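Local coordinates for malonyl-CoA decarboxylase (Rhodopseudomonas palustris, PDB 4KSA), which probably catalyses the decarboxylation of malonyl-CoA to acetyl-CoA and carbon dioxide, at residues 284-289 against 420-425. Sequence-based numbering, arbitrary orientation.
Sequences LIKQVV and DIEANH
K286 and I421 bring together the first turns of two helices, 284-295 and 421-431, in the acetyltransferase-like C-terminal domain, where helix 284-295 comes after strand 262-270 and helix 421-431 after strand 411-416 of the mixed sheet: I285 rests on F265 and I268 of strand 262-270, and I285 and I421 both reach Y416 of strand 411-416. The nearest CA atoms, those of K286 and I421, are 7.3 Å apart, and no hydrogen bond crosses, so side chains alone make the junction.

The apolar part is one methyl group against an aliphatic stem. I421 CG2 stands 3.9 Å from K286 CG, and it is turned there because it lies anti to the backbone N, with CG1 taking the place beside that N. F283, just before the first helix, also touches I421, which is buried.

The ionic part lies at the outer margin. Bends at chi2 (-76°) and chi4 carry NZ of K286 past I421 toward E422, which extends beyond CG and is exposed, packing also on A53 of a second subunit. With only one carboxylate oxygen near the ammonium, the attraction is probably modest: a long salt bridge, K286 NZ to E422 OE2 at 3.7 Å.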
ATOM      1  N   LEU A 284      24.589  -1.077   6.864  1.00 41.23           N
ATOM      2  CA  LEU A 284      23.886  -1.528   5.683  1.00 41.45           C
ATOM      3  C   LEU A 284      23.787  -3.035   5.663  1.00 40.76           C
ATOM      4  O   LEU A 284      22.699  -3.583   5.546  1.00 43.45           O
ATOM      5  CB  LEU A 284      24.595  -1.047   4.414  1.00 41.34           C
ATOM      6  CG  LEU A 284      24.714   0.455   4.155  1.00 39.93           C
ATOM      7  CD1 LEU A 284      25.182   0.598   2.726  1.00 41.38           C
ATOM      8  CD2 LEU A 284      23.377   1.184   4.348  1.00 39.89           C
ATOM      9  N   ILE A 285      24.922  -3.711   5.770  1.00 40.44           N
ATOM     10  CA  ILE A 285      24.922  -5.167   5.751  1.00 40.16           C
ATOM     11  C   ILE A 285      24.092  -5.726   6.917  1.00 40.29           C
ATOM     12  O   ILE A 285      23.477  -6.791   6.823  1.00 36.56           O
ATOM     13  CB  ILE A 285      26.366  -5.691   5.788  1.00 39.87           C
ATOM     14  CG1 ILE A 285      27.136  -5.121   4.588  1.00 37.67           C
ATOM     15  CG2 ILE A 285      26.379  -7.227   5.763  1.00 37.77           C
ATOM     16  CD1 ILE A 285      26.656  -5.636   3.257  1.00 32.60           C
ATOM     17  N   LYS A 286      24.058  -4.980   8.009  1.00 41.26           N
ATOM     18  CA  LYS A 286      23.278  -5.374   9.166  1.00 45.41           C
ATOM     19  C   LYS A 286      21.844  -5.630   8.692  1.00 47.48           C
ATOM     20  O   LYS A 286      21.265  -6.696   8.923  1.00 49.42           O
ATOM     21  CB  LYS A 286      23.288  -4.248  10.189  1.00 45.24           C
ATOM     22  CG  LYS A 286      23.342  -4.697  11.613  1.00 48.03           C
ATOM     23  CD  LYS A 286      22.018  -5.207  12.104  1.00 48.59           C
ATOM     24  CE  LYS A 286      22.059  -5.275  13.615  1.00 51.67           C
ATOM     25  NZ  LYS A 286      22.526  -3.976  14.185  1.00 51.36           N
ATOM     26  N   GLN A 287      21.282  -4.651   7.997  1.00 47.32           N
ATOM     27  CA  GLN A 287      19.931  -4.779   7.502  1.00 47.72           C
ATOM     28  C   GLN A 287      19.744  -5.964   6.562  1.00 47.57           C
ATOM     29  O   GLN A 287      18.766  -6.695   6.675  1.00 48.26           O
ATOM     30  CB  GLN A 287      19.524  -3.485   6.821  1.00 49.69           C
ATOM     31  CG  GLN A 287      19.723  -2.280   7.711  1.00 52.14           C
ATOM     32  CD  GLN A 287      19.281  -1.011   7.037  1.00 54.68           C
ATOM     33  OE1 GLN A 287      18.096  -0.826   6.753  1.00 56.24           O
ATOM     34  NE2 GLN A 287      20.232  -0.129   6.759  1.00 55.33           N
ATOM     35  N   VAL A 288      20.674  -6.159   5.635  1.00 46.87           N
ATOM     36  CA  VAL A 288      20.569  -7.273   4.703  1.00 46.33           C
ATOM     37  C   VAL A 288      20.634  -8.604   5.441  1.00 48.48           C
ATOM     38  O   VAL A 288      19.994  -9.573   5.033  1.00 49.33           O
ATOM     39  CB  VAL A 288      21.691  -7.238   3.640  1.00 44.93           C
ATOM     40  CG1 VAL A 288      21.585  -8.442   2.708  1.00 40.72           C
ATOM     41  CG2 VAL A 288      21.603  -5.945   2.847  1.00 41.57           C
ATOM     42  N   VAL A 289      21.393  -8.662   6.532  1.00 50.32           N
ATOM     43  CA  VAL A 289      21.499  -9.914   7.281  1.00 51.51           C
ATOM     44  C   VAL A 289      20.221 -10.183   8.057  1.00 52.92           C
ATOM     45  O   VAL A 289      19.679 -11.289   7.997  1.00 51.63           O
ATOM     46  CB  VAL A 289      22.706  -9.922   8.268  1.00 50.85           C
ATOM     47  CG1 VAL A 289      22.498 -10.990   9.325  1.00 50.33           C
ATOM     48  CG2 VAL A 289      23.999 -10.220   7.514  1.00 46.98           C
ATOM     49  N   ASP A 420      27.788  -8.807  17.213  1.00 65.69           N
ATOM     50  CA  ASP A 420      28.932  -7.950  17.468  1.00 66.86           C
ATOM     51  C   ASP A 420      29.139  -6.870  16.405  1.00 65.29           C
ATOM     52  O   ASP A 420      30.124  -6.130  16.465  1.00 65.16           O
ATOM     53  CB  ASP A 420      30.204  -8.788  17.626  1.00 70.56           C
ATOM     54  CG  ASP A 420      30.089 -10.149  16.978  1.00 74.34           C
ATOM     55  OD1 ASP A 420      29.320 -10.993  17.486  1.00 77.91           O
ATOM     56  OD2 ASP A 420      30.768 -10.380  15.959  1.00 77.42           O
ATOM     57  N   ILE A 421      28.214  -6.774  15.447  1.00 62.69           N
ATOM     58  CA  ILE A 421      28.309  -5.761  14.401  1.00 60.31           C
ATOM     59  C   ILE A 421      28.553  -4.402  15.043  1.00 60.83           C
ATOM     60  O   ILE A 421      29.507  -3.705  14.708  1.00 61.21           O
ATOM     61  CB  ILE A 421      27.018  -5.654  13.571  1.00 60.25           C
ATOM     62  CG1 ILE A 421      26.842  -6.887  12.685  1.00 59.12           C
ATOM     63  CG2 ILE A 421      27.056  -4.391  12.722  1.00 59.27           C
ATOM     64  CD1 ILE A 421      27.894  -7.020  11.633  1.00 60.32           C
ATOM     65  N   GLU A 422      27.690  -4.025  15.977  1.00 61.07           N
ATOM     66  CA  GLU A 422      27.839  -2.737  16.638  1.00 61.11           C
ATOM     67  C   GLU A 422      29.131  -2.645  17.420  1.00 60.24           C
ATOM     68  O   GLU A 422      29.818  -1.626  17.372  1.00 59.82           O
ATOM     69  CB  GLU A 422      26.646  -2.464  17.552  1.00 62.15           C
ATOM     70  CG  GLU A 422      25.381  -2.136  16.774  1.00 67.36           C
ATOM     71  CD  GLU A 422      24.230  -1.731  17.665  1.00 70.61           C
ATOM     72  OE1 GLU A 422      24.458  -0.915  18.591  1.00 71.77           O
ATOM     73  OE2 GLU A 422      23.101  -2.222  17.431  1.00 72.39           O
ATOM     74  N   ALA A 423      29.463  -3.716  18.134  1.00 59.03           N
ATOM     75  CA  ALA A 423      30.686  -3.751  18.926  1.00 57.87           C
ATOM     76  C   ALA A 423      31.915  -3.441  18.053  1.00 56.64           C
ATOM     77  O   ALA A 423      32.697  -2.517  18.339  1.00 54.93           O
ATOM     78  CB  ALA A 423      30.835  -5.126  19.585  1.00 57.76           C
ATOM     79  N   ASN A 424      32.076  -4.216  16.984  1.00 54.28           N
ATOM     80  CA  ASN A 424      33.200  -4.032  16.083  1.00 53.41           C
ATOM     81  C   ASN A 424      33.222  -2.650  15.433  1.00 53.70           C
ATOM     82  O   ASN A 424      34.278  -2.007  15.378  1.00 54.61           O
ATOM     83  CB  ASN A 424      33.190  -5.121  15.015  1.00 52.46           C
ATOM     84  CG  ASN A 424      33.406  -6.493  15.600  1.00 51.81           C
ATOM     85  OD1 ASN A 424      33.944  -6.629  16.703  1.00 52.06           O
ATOM     86  ND2 ASN A 424      33.005  -7.522  14.867  1.00 49.45           N
ATOM     87  N   HIS A 425      32.067  -2.194  14.950  1.00 51.29           N
ATOM     88  CA  HIS A 425      31.990  -0.885  14.327  1.00 49.67           C
ATOM     89  C   HIS A 425      32.513   0.167  15.285  1.00 49.37           C
ATOM     90  O   HIS A 425      33.349   0.983  14.909  1.00 50.27           O
ATOM     91  CB  HIS A 425      30.549  -0.530  13.942  1.00 49.76           C
ATOM     92  CG  HIS A 425      30.364   0.917  13.588  1.00 47.44           C
ATOM     93  ND1 HIS A 425      30.743   1.440  12.371  1.00 44.96           N
ATOM     94  CD2 HIS A 425      29.930   1.965  14.330  1.00 46.84           C
ATOM     95  CE1 HIS A 425      30.555   2.749  12.382  1.00 47.04           C
ATOM     96  NE2 HIS A 425      30.065   3.093  13.560  1.00 46.45           N
TER